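Local coordinates for cell division control protein 73 (Saccharomyces cerevisiae, PDB 3V46) that serves as a subunit of the PAF1 complex in RNA polymerase II transcription elongation, its C-terminal Ras-like domain promoting association of that complex with chromatin, at residues A[14-20]-A[68-74]; A[85-89]-A[163-169]; A[32-37]-A[55-59]. One frame throughout, in Å; residues are numbered along the deposited sequence. Where two conformers were deposited one is given.

Contact 1: residues A[14-20]-A[68-74]; sequences DPIILIP and IRFIIVD
Two parallel strands at the heart of the mixed sheet of this Ras-like domain meet here, Ile16 to Leu18 running beside Ile68 to Val73. Four backbone bonds join them, and the chains alternate as donor and acceptor. Ile71 N gives to Pro15 O at 3.0 Å and Ile17 N to Ile71 O at 2.9 Å. Val73 N then gives to Ile17 O, and Ile19 N closes the series on Val73 O.

Side chains pack on both faces of the sheet. On one face the CD1 methyl of Ile17 comes within 3.8 Å of Phe70 CD1. Pro15 CG approaches the same ring atom and also rests 3.5 Å from Ile68 CG2. That methyl of Ile68 lies over one face of the Phe70 ring, offset toward its rim. Further along, Ile17 CB meets Ile72 CG1 at 4.1 Å. Leu160 and Leu164 of helix 149-166 pack on Phe70. On the other face Leu18 CD2 touches Val73 CG2 at 3.6 Å. With chi1 at -74°, CG2 of Val73 sits between its backbone N and carbonyl carbon, and it is this branch that meets Leu18.

At the start of the pair a water bridges Asp14 OD1, 2.7 Å away, and Arg69 N. The Asp14 and Arg69 side chains run side by side, but the guanidinium turns to Glu58 in a salt bridge through NE. The four bonds thus satisfy one edge of 14-20, while Ile16 and Leu18 bond to strand 88-92 from the other edge, and mostly apolar side chains pack on the two faces.

Contact 2: residues A[85-89]-A[163-169]; sequences WDRVV and ELISRGY
Val88 O is gripped by two donors: Arg167 NH1 at 3.0 Å and a water. The arginine bond bends to 159° at hydrogen, and the oxygen lies close to the guanidinium plane. The same water gives its other hydrogen to Trp85 O and accepts from Arg167 NH2. Asp86 O lies 2.9 Å from NH2, also at the guanidinium edge. A second water lies in the guanidinium plane on the other side of NH1; it accepts from NH1 and donates to Val89 O and Glu163 OE2. The chain of Arg167 bends at chi2 and chi3, which turns the guanidinium edge toward these carbonyls. With alanine in place of Arg167, Val88 O is likely to lose its charged donor, and both waters a partner.

Beside this polar group is a small apolar one. Val89 CG1 packs 3.8 Å from Leu164 CD2 and 4.0 Å from Tyr169 CE1. Leu164 CD2 also lies over one face of the Tyr169 ring, toward its rim. A third water joins Tyr169 OH to Asp86 O, at 2.8 Å from each.

The helix ends in a Schellman motif, with Gly168 at positive phi (102°). Tyr169 N bonds back to Leu164 O and Gly168 N to Ile165 O. This turn brings the Tyr169 ring against Val89. The contact therefore ties the C-terminal end of helix 149-166 to the start of strand 88-92. Arg87 and Val89 pair with Ile16 of the neighbouring strand, and Leu164 reaches on to Phe70 of strand 68-73.

Contact 3: residues A[32-37]-A[55-59]; sequences IKQFLL and VNIEK
Ile57 places CG1 anti to its carbonyl carbon (chi1 -68°) and keeps the chain extended (chi2 -178°), which carries CD1 to helix 32-37. CG of Leu37 is anti to its carbonyl carbon, which lets CD2 meet the same isoleucine. In this Ras-like fold the contact is an alpha/beta packing, joining the helix to strand 54-59, an outermost strand of the sheet. The two segment axes are nearly parallel, 10° apart, at a closest approach of 9.6 Å.

Ile57 is the central residue. Its CD1 lies 4.0 Å from Lys33 CA and 4.2 Å from Leu36 CB, reaching the helix backbone between these residues. Its CG2 meets Leu37 CD2 at 3.6 Å, where the two side chains lie alongside, running opposite ways. Earlier on the strand, Ile32 CG2 touches Val55 CG2 at 3.8 Å. No direct hydrogen bond joins the segments, so carbon contacts and bridging water hold them.

Trp157 of helix 149-166 packs on Ile57, and its NE1 bonds to Leu36 O. Lys33 runs along the border of the apolar patch, bent at chi3. Its NZ donates at 2.8 Å to a water that also accepts from Asn56 N.

In the fold
From the N terminus the chain first lays down 14-20, which waits for 68-74 to close contact 1. Within that loop lies contact 3, where helix 32-37 meets strand 55-59. After the connection 60-67 the chain returns as 68-74, antiparallel to 55-59, so contacts 1 and 3 lie on neighbouring strands of the sheet. Phe70 N bonds to Ile57 O between them. Contact 2 opens after contact 1 has closed and spans the longest loop, from 85-89 to the C-terminal residues 163-169. It joins contact 1 on the other edge of strand 16-18, through Arg87. Contacts 2 and 3 do not touch; their centres are about 18 Å apart.

Contact 1: residues A[14-20]-A[68-74]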
loop_
_atom_site.group_PDB
_atom_site.type_symbol
_atom_site.label_atom_id
_atom_site.label_comp_id
_atom_site.label_asym_id
_atom_site.label_seq_id
_atom_site.Cartn_x
_atom_site.Cartn_y
_atom_site.Cartn_z
ATOM N N ASP A 14 -9.641 5.647 -11.461
ATOM C CA ASP A 14 -9.289 4.624 -10.477
ATOM C C ASP A 14 -8.110 5.064 -9.616
ATOM O O ASP A 14 -7.064 5.481 -10.121
ATOM C CB ASP A 14 -8.977 3.286 -11.144
ATOM C CG ASP A 14 -10.206 2.638 -11.762
ATOM O OD1 ASP A 14 -11.340 2.981 -11.363
ATOM O OD2 ASP A 14 -10.038 1.765 -12.637
ATOM N N PRO A 15 -8.275 4.976 -8.294
ATOM C CA PRO A 15 -7.150 5.332 -7.427
ATOM C C PRO A 15 -6.002 4.323 -7.518
ATOM O O PRO A 15 -6.183 3.151 -7.881
ATOM C CB PRO A 15 -7.773 5.327 -6.028
ATOM C CG PRO A 15 -8.948 4.423 -6.140
ATOM C CD PRO A 15 -9.465 4.577 -7.531
ATOM N N ILE A 16 -4.817 4.789 -7.150
ATOM C CA ILE A 16 -3.602 4.015 -7.295
ATOM C C ILE A 16 -2.934 3.787 -5.945
ATOM O O ILE A 16 -2.861 4.695 -5.114
ATOM C CB ILE A 16 -2.618 4.742 -8.223
ATOM C CG1 ILE A 16 -3.266 4.954 -9.600
ATOM C CG2 ILE A 16 -1.327 3.969 -8.347
ATOM C CD1 ILE A 16 -2.507 5.897 -10.523
ATOM N N ILE A 17 -2.456 2.564 -5.736
ATOM C CA ILE A 17 -1.652 2.212 -4.578
ATOM C C ILE A 17 -0.272 1.830 -5.080
ATOM O O ILE A 17 -0.138 1.000 -5.977
ATOM C CB ILE A 17 -2.258 1.031 -3.797
ATOM C CG1 ILE A 17 -3.654 1.389 -3.270
ATOM C CG2 ILE A 17 -1.353 0.658 -2.623
ATOM C CD1 ILE A 17 -4.402 0.244 -2.545
ATOM N N LEU A 18 0.761 2.448 -4.526
ATOM C CA LEU A 18 2.129 2.115 -4.915
ATOM C C LEU A 18 2.716 1.130 -3.923
ATOM O O LEU A 18 2.731 1.392 -2.729
ATOM C CB LEU A 18 3.004 3.357 -4.937
ATOM C CG LEU A 18 2.555 4.502 -5.823
ATOM C CD1 LEU A 18 3.583 5.626 -5.768
ATOM C CD2 LEU A 18 2.381 4.004 -7.229
ATOM N N ILE A 19 3.224 0.016 -4.438
ATOM C CA ILE A 19 3.849 -1.008 -3.616
ATOM C C ILE A 19 5.104 -1.519 -4.320
ATOM O O ILE A 19 5.152 -2.657 -4.800
ATOM C CB ILE A 19 2.856 -2.146 -3.273
ATOM C CG1 ILE A 19 3.478 -3.111 -2.256
ATOM C CG2 ILE A 19 2.386 -2.874 -4.543
ATOM C CD1 ILE A 19 2.491 -4.059 -1.629
ATOM N N PRO A 20 6.123 -0.670 -4.409
ATOM C CA PRO A 20 7.396 -1.223 -4.874
ATOM C C PRO A 20 7.946 -2.160 -3.805
ATOM O O PRO A 20 7.505 -2.107 -2.655
ATOM C CB PRO A 20 8.282 0.001 -4.983
ATOM C CG PRO A 20 7.801 0.876 -3.872
ATOM C CD PRO A 20 6.278 0.701 -3.904
ATOM N N ILE A 68 -15.006 0.600 -5.593
ATOM C CA ILE A 68 -13.785 1.290 -5.977
ATOM C C ILE A 68 -12.813 0.260 -6.535
ATOM O O ILE A 68 -12.629 -0.804 -5.951
ATOM C CB ILE A 68 -13.137 2.013 -4.773
ATOM C CG1 ILE A 68 -14.081 3.074 -4.192
ATOM C CG2 ILE A 68 -11.807 2.645 -5.177
ATOM C CD1 ILE A 68 -14.530 4.133 -5.183
ATOM N N ARG A 69 -12.225 0.566 -7.685
ATOM C CA ARG A 69 -11.252 -0.307 -8.311
ATOM C C ARG A 69 -9.892 0.328 -8.165
ATOM O O ARG A 69 -9.660 1.444 -8.633
ATOM C CB ARG A 69 -11.565 -0.512 -9.790
ATOM C CG ARG A 69 -12.873 -1.246 -10.064
ATOM C CD ARG A 69 -13.069 -1.491 -11.556
ATOM N NE ARG A 69 -14.345 -2.142 -11.823
ATOM C CZ ARG A 69 -14.840 -2.351 -13.040
ATOM N NH1 ARG A 69 -14.166 -1.954 -14.109
ATOM N NH2 ARG A 69 -16.016 -2.953 -13.187
ATOM N N PHE A 70 -9.007 -0.377 -7.476
ATOM C CA PHE A 70 -7.634 0.062 -7.287
ATOM C C PHE A 70 -6.690 -0.498 -8.324
ATOM O O PHE A 70 -6.767 -1.667 -8.694
ATOM C CB PHE A 70 -7.125 -0.354 -5.903
ATOM C CG PHE A 70 -7.871 0.277 -4.774
ATOM C CD1 PHE A 70 -7.494 1.518 -4.284
ATOM C CD2 PHE A 70 -8.956 -0.369 -4.196
ATOM C CE1 PHE A 70 -8.186 2.110 -3.239
ATOM C CE2 PHE A 70 -9.645 0.217 -3.154
ATOM C CZ PHE A 70 -9.262 1.456 -2.677
ATOM N N ILE A 71 -5.786 0.359 -8.773
ATOM C CA ILE A 71 -4.640 -0.055 -9.556
ATOM C C ILE A 71 -3.467 -0.113 -8.590
ATOM O O ILE A 71 -3.131 0.885 -7.966
ATOM C CB ILE A 71 -4.360 0.967 -10.658
ATOM C CG1 ILE A 71 -5.567 1.054 -11.604
ATOM C CG2 ILE A 71 -3.103 0.602 -11.422
ATOM C CD1 ILE A 71 -5.525 2.249 -12.510
ATOM N N ILE A 72 -2.856 -1.280 -8.460
ATOM C CA ILE A 72 -1.783 -1.495 -7.488
ATOM C C ILE A 72 -0.532 -1.853 -8.270
ATOM O O ILE A 72 -0.499 -2.847 -8.982
ATOM C CB ILE A 72 -2.147 -2.618 -6.512
ATOM C CG1 ILE A 72 -3.501 -2.312 -5.859
ATOM C CG2 ILE A 72 -1.039 -2.793 -5.463
ATOM C CD1 ILE A 72 -3.999 -3.367 -4.903
ATOM N N VAL A 73 0.481 -1.005 -8.184
ATOM C CA VAL A 73 1.641 -1.142 -9.045
ATOM C C VAL A 73 2.926 -1.104 -8.259
ATOM O O VAL A 73 3.021 -0.396 -7.258
ATOM C CB VAL A 73 1.682 -0.055 -10.138
ATOM C CG1 VAL A 73 0.648 -0.340 -11.194
ATOM C CG2 VAL A 73 1.485 1.342 -9.552
ATOM N N ASP A 74 3.934 -1.826 -8.753
ATOM C CA ASP A 74 5.244 -1.884 -8.095
ATOM C C ASP A 74 6.273 -0.975 -8.749
ATOM O O ASP A 74 7.459 -1.057 -8.447
ATOM C CB ASP A 74 5.772 -3.324 -8.008
ATOM C CG ASP A 74 6.227 -3.900 -9.350
ATOM O OD1 ASP A 74 6.174 -3.207 -10.378
ATOM O OD2 ASP A 74 6.663 -5.073 -9.370
HETATM O O HOH W 1 -12.679 3.243 -9.046
#

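Contact 2: residues A[85-89]-A[163-169]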
loop_
_atom_site.group_PDB
_atom_site.type_symbol
_atom_site.label_atom_id
_atom_site.label_comp_id
_atom_site.label_asym_id
_atom_site.label_seq_id
_atom_site.Cartn_x
_atom_site.Cartn_y
_atom_site.Cartn_z
ATOM N N TRP A 85 -0.278 11.231 -10.664
ATOM C CA TRP A 85 0.191 11.336 -9.287
ATOM C C TRP A 85 -0.904 11.780 -8.324
ATOM O O TRP A 85 -0.870 11.424 -7.149
ATOM C CB TRP A 85 1.402 12.264 -9.199
ATOM C CG TRP A 85 2.613 11.569 -9.672
ATOM C CD1 TRP A 85 3.247 11.721 -10.873
ATOM C CD2 TRP A 85 3.321 10.547 -8.967
ATOM N NE1 TRP A 85 4.320 10.862 -10.948
ATOM C CE2 TRP A 85 4.385 10.132 -9.789
ATOM C CE3 TRP A 85 3.163 9.952 -7.713
ATOM C CZ2 TRP A 85 5.278 9.140 -9.402
ATOM C CZ3 TRP A 85 4.053 8.970 -7.332
ATOM C CH2 TRP A 85 5.103 8.584 -8.169
ATOM N N ASP A 86 -1.877 12.540 -8.814
ATOM C CA ASP A 86 -2.978 12.991 -7.967
ATOM C C ASP A 86 -3.877 11.831 -7.571
ATOM O O ASP A 86 -4.681 11.959 -6.640
ATOM C CB ASP A 86 -3.827 14.043 -8.677
ATOM C CG ASP A 86 -3.074 15.319 -8.954
ATOM O OD1 ASP A 86 -2.199 15.680 -8.143
ATOM O OD2 ASP A 86 -3.368 15.973 -9.986
ATOM N N ARG A 87 -3.749 10.712 -8.288
ATOM C CA ARG A 87 -4.580 9.529 -8.078
ATOM C C ARG A 87 -3.993 8.580 -7.043
ATOM O O ARG A 87 -4.638 7.615 -6.654
ATOM C CB ARG A 87 -4.766 8.768 -9.396
ATOM C CG ARG A 87 -5.604 9.519 -10.434
ATOM C CD ARG A 87 -5.485 8.894 -11.816
ATOM N NE ARG A 87 -5.903 7.497 -11.843
ATOM C CZ ARG A 87 -5.757 6.694 -12.890
ATOM N NH1 ARG A 87 -5.219 7.152 -14.013
ATOM N NH2 ARG A 87 -6.154 5.434 -12.824
ATOM N N VAL A 88 -2.761 8.828 -6.614
ATOM C CA VAL A 88 -2.104 7.942 -5.657
ATOM C C VAL A 88 -2.692 8.196 -4.272
ATOM O O VAL A 88 -2.610 9.309 -3.749
ATOM C CB VAL A 88 -0.575 8.152 -5.661
ATOM C CG1 VAL A 88 0.097 7.359 -4.546
ATOM C CG2 VAL A 88 0.011 7.750 -7.004
ATOM N N VAL A 89 -3.306 7.164 -3.699
ATOM C CA VAL A 89 -4.022 7.288 -2.425
ATOM C C VAL A 89 -3.319 6.567 -1.279
ATOM O O VAL A 89 -3.599 6.831 -0.113
ATOM C CB VAL A 89 -5.481 6.780 -2.526
ATOM C CG1 VAL A 89 -6.269 7.615 -3.524
ATOM C CG2 VAL A 89 -5.532 5.313 -2.902
ATOM N N GLU A 163 -9.206 7.356 4.520
ATOM C CA GLU A 163 -8.344 8.192 3.711
ATOM C C GLU A 163 -9.067 8.585 2.423
ATOM O O GLU A 163 -9.027 9.745 2.028
ATOM C CB GLU A 163 -7.017 7.485 3.420
ATOM C CG GLU A 163 -6.047 8.265 2.540
ATOM C CD GLU A 163 -5.529 9.541 3.189
ATOM O OE1 GLU A 163 -5.721 9.727 4.410
ATOM O OE2 GLU A 163 -4.923 10.368 2.467
ATOM N N LEU A 164 -9.749 7.634 1.782
ATOM C CA LEU A 164 -10.474 7.936 0.545
ATOM C C LEU A 164 -11.556 8.990 0.771
ATOM O O LEU A 164 -11.711 9.923 -0.013
ATOM C CB LEU A 164 -11.100 6.676 -0.047
ATOM C CG LEU A 164 -10.105 5.645 -0.566
ATOM C CD1 LEU A 164 -10.834 4.394 -0.997
ATOM C CD2 LEU A 164 -9.314 6.226 -1.714
ATOM N N ILE A 165 -12.308 8.843 1.851
ATOM C CA ILE A 165 -13.369 9.792 2.154
ATOM C C ILE A 165 -12.764 11.182 2.357
ATOM O O ILE A 165 -13.309 12.178 1.888
ATOM C CB ILE A 165 -14.181 9.324 3.369
ATOM C CG1 ILE A 165 -15.070 8.145 2.960
ATOM C CG2 ILE A 165 -15.055 10.455 3.934
ATOM C CD1 ILE A 165 -15.651 7.383 4.119
ATOM N N SER A 166 -11.608 11.245 3.010
ATOM C CA SER A 166 -10.960 12.533 3.247
ATOM C C SER A 166 -10.437 13.149 1.949
ATOM O O SER A 166 -10.375 14.378 1.834
ATOM C CB SER A 166 -9.840 12.412 4.282
ATOM O OG SER A 166 -8.669 11.846 3.726
ATOM N N ARG A 167 -10.081 12.307 0.974
ATOM C CA ARG A 167 -9.587 12.793 -0.318
ATOM C C ARG A 167 -10.738 13.043 -1.296
ATOM O O ARG A 167 -10.507 13.367 -2.464
ATOM C CB ARG A 167 -8.598 11.806 -0.958
ATOM C CG ARG A 167 -7.397 11.400 -0.104
ATOM C CD ARG A 167 -6.164 12.279 -0.313
ATOM N NE ARG A 167 -5.899 12.598 -1.716
ATOM C CZ ARG A 167 -4.961 12.024 -2.469
ATOM N NH1 ARG A 167 -4.173 11.088 -1.965
ATOM N NH2 ARG A 167 -4.807 12.403 -3.732
ATOM N N GLY A 168 -11.971 12.859 -0.831
ATOM C CA GLY A 168 -13.138 13.284 -1.587
ATOM C C GLY A 168 -13.901 12.208 -2.332
ATOM O O GLY A 168 -14.901 12.496 -2.987
ATOM N N TYR A 169 -13.438 10.969 -2.242
ATOM C CA TYR A 169 -14.137 9.862 -2.875
ATOM C C TYR A 169 -15.502 9.708 -2.180
ATOM O O TYR A 169 -15.607 9.837 -0.961
ATOM C CB TYR A 169 -13.279 8.577 -2.826
ATOM C CG TYR A 169 -12.016 8.651 -3.686
ATOM C CD1 TYR A 169 -10.898 9.359 -3.257
ATOM C CD2 TYR A 169 -11.948 8.022 -4.931
ATOM C CE1 TYR A 169 -9.756 9.449 -4.037
ATOM C CE2 TYR A 169 -10.806 8.101 -5.720
ATOM C CZ TYR A 169 -9.710 8.821 -5.267
ATOM O OH TYR A 169 -8.564 8.927 -6.036
HETATM O O HOH W 2 -1.907 11.905 -4.599
HETATM O O HOH W 3 -7.108 11.236 -5.543
HETATM O O HOH W 4 -3.770 9.405 0.372
#

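Contact 3: residues A[32-37]-A[55-59]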
loop_
_atom_site.group_PDB
_atom_site.type_symbol
_atom_site.label_atom_id
_atom_site.label_comp_id
_atom_site.label_asym_id
_atom_site.label_seq_id
_atom_site.Cartn_x
_atom_site.Cartn_y
_atom_site.Cartn_z
ATOM N N ILE A 32 -0.215 -9.394 -2.483
ATOM C CA ILE A 32 -1.137 -8.406 -1.948
ATOM C C ILE A 32 -2.601 -8.778 -2.158
ATOM O O ILE A 32 -3.432 -8.471 -1.329
ATOM C CB ILE A 32 -0.839 -6.993 -2.511
ATOM C CG1 ILE A 32 -1.575 -5.923 -1.697
ATOM C CG2 ILE A 32 -1.202 -6.904 -3.991
ATOM C CD1 ILE A 32 -1.103 -5.776 -0.275
ATOM N N LYS A 33 -2.934 -9.430 -3.263
ATOM C CA LYS A 33 -4.317 -9.812 -3.483
ATOM C C LYS A 33 -4.752 -10.857 -2.454
ATOM O O LYS A 33 -5.827 -10.738 -1.861
ATOM C CB LYS A 33 -4.505 -10.329 -4.912
ATOM C CG LYS A 33 -5.935 -10.629 -5.268
ATOM C CD LYS A 33 -6.040 -11.106 -6.713
ATOM C CE LYS A 33 -5.420 -10.111 -7.667
ATOM N NZ LYS A 33 -5.749 -10.461 -9.092
ATOM N N GLN A 34 -3.931 -11.883 -2.241
ATOM C CA GLN A 34 -4.264 -12.900 -1.254
ATOM C C GLN A 34 -4.465 -12.249 0.112
ATOM O O GLN A 34 -5.377 -12.595 0.863
ATOM C CB GLN A 34 -3.151 -13.946 -1.155
ATOM C CG GLN A 34 -2.957 -14.747 -2.424
ATOM C CD GLN A 34 -2.614 -16.203 -2.154
ATOM O OE1 GLN A 34 -2.552 -16.639 -1.001
ATOM N NE2 GLN A 34 -2.391 -16.965 -3.220
ATOM N N PHE A 35 -3.600 -11.303 0.433
ATOM C CA PHE A 35 -3.670 -10.658 1.727
ATOM C C PHE A 35 -4.942 -9.823 1.859
ATOM O O PHE A 35 -5.731 -10.022 2.780
ATOM C CB PHE A 35 -2.419 -9.806 1.962
ATOM C CG PHE A 35 -2.329 -9.223 3.342
ATOM C CD1 PHE A 35 -2.207 -10.039 4.452
ATOM C CD2 PHE A 35 -2.352 -7.861 3.517
ATOM C CE1 PHE A 35 -2.121 -9.493 5.728
ATOM C CE2 PHE A 35 -2.257 -7.308 4.781
ATOM C CZ PHE A 35 -2.141 -8.126 5.886
ATOM N N LEU A 36 -5.149 -8.898 0.935
ATOM C CA LEU A 36 -6.258 -7.962 1.052
ATOM C C LEU A 36 -7.639 -8.541 0.724
ATOM O O LEU A 36 -8.641 -8.059 1.241
ATOM C CB LEU A 36 -6.003 -6.728 0.195
ATOM C CG LEU A 36 -4.814 -5.875 0.619
ATOM C CD1 LEU A 36 -4.761 -4.640 -0.235
ATOM C CD2 LEU A 36 -4.912 -5.497 2.096
ATOM N N LEU A 37 -7.706 -9.548 -0.138
ATOM C CA LEU A 37 -8.992 -10.124 -0.503
ATOM C C LEU A 37 -9.354 -11.351 0.323
ATOM O O LEU A 37 -10.530 -11.573 0.629
ATOM C CB LEU A 37 -9.017 -10.485 -1.989
ATOM C CG LEU A 37 -8.968 -9.276 -2.924
ATOM C CD1 LEU A 37 -9.096 -9.734 -4.361
ATOM C CD2 LEU A 37 -10.070 -8.275 -2.584
ATOM N N VAL A 55 -1.465 -5.206 -10.346
ATOM C CA VAL A 55 -2.658 -5.954 -10.012
ATOM C C VAL A 55 -3.839 -5.031 -9.768
ATOM O O VAL A 55 -3.689 -3.860 -9.443
ATOM C CB VAL A 55 -2.472 -6.882 -8.808
ATOM C CG1 VAL A 55 -1.324 -7.842 -9.057
ATOM C CG2 VAL A 55 -2.244 -6.090 -7.561
ATOM N N ASN A 56 -5.027 -5.569 -9.971
ATOM C CA ASN A 56 -6.241 -4.827 -9.741
ATOM C C ASN A 56 -7.023 -5.468 -8.613
ATOM O O ASN A 56 -7.078 -6.692 -8.510
ATOM C CB ASN A 56 -7.089 -4.823 -11.010
ATOM C CG ASN A 56 -6.366 -4.211 -12.181
ATOM O OD1 ASN A 56 -6.336 -2.991 -12.338
ATOM N ND2 ASN A 56 -5.759 -5.055 -13.005
ATOM N N ILE A 57 -7.622 -4.633 -7.771
ATOM C CA ILE A 57 -8.492 -5.096 -6.703
ATOM C C ILE A 57 -9.708 -4.191 -6.645
ATOM O O ILE A 57 -9.574 -2.967 -6.601
ATOM C CB ILE A 57 -7.773 -5.070 -5.327
ATOM C CG1 ILE A 57 -6.653 -6.112 -5.275
ATOM C CG2 ILE A 57 -8.759 -5.338 -4.198
ATOM C CD1 ILE A 57 -5.930 -6.167 -3.923
ATOM N N GLU A 58 -10.898 -4.785 -6.651
ATOM C CA GLU A 58 -12.115 -4.024 -6.472
ATOM C C GLU A 58 -12.586 -4.216 -5.036
ATOM O O GLU A 58 -12.554 -5.331 -4.502
ATOM C CB GLU A 58 -13.187 -4.496 -7.457
ATOM C CG GLU A 58 -14.476 -3.713 -7.371
ATOM C CD GLU A 58 -15.348 -3.836 -8.624
ATOM O OE1 GLU A 58 -14.826 -3.878 -9.756
ATOM O OE2 GLU A 58 -16.563 -3.896 -8.467
ATOM N N LYS A 59 -13.005 -3.123 -4.410
ATOM C CA LYS A 59 -13.474 -3.138 -3.038
ATOM C C LYS A 59 -14.822 -2.455 -2.913
ATOM O O LYS A 59 -15.019 -1.339 -3.396
ATOM C CB LYS A 59 -12.468 -2.428 -2.128
ATOM C CG LYS A 59 -12.887 -2.338 -0.659
ATOM C CD LYS A 59 -12.877 -3.707 -0.003
ATOM C CE LYS A 59 -13.161 -3.609 1.490
ATOM N NZ LYS A 59 -13.272 -4.950 2.111
HETATM O O HOH W 5 -5.012 -8.390 -10.888
#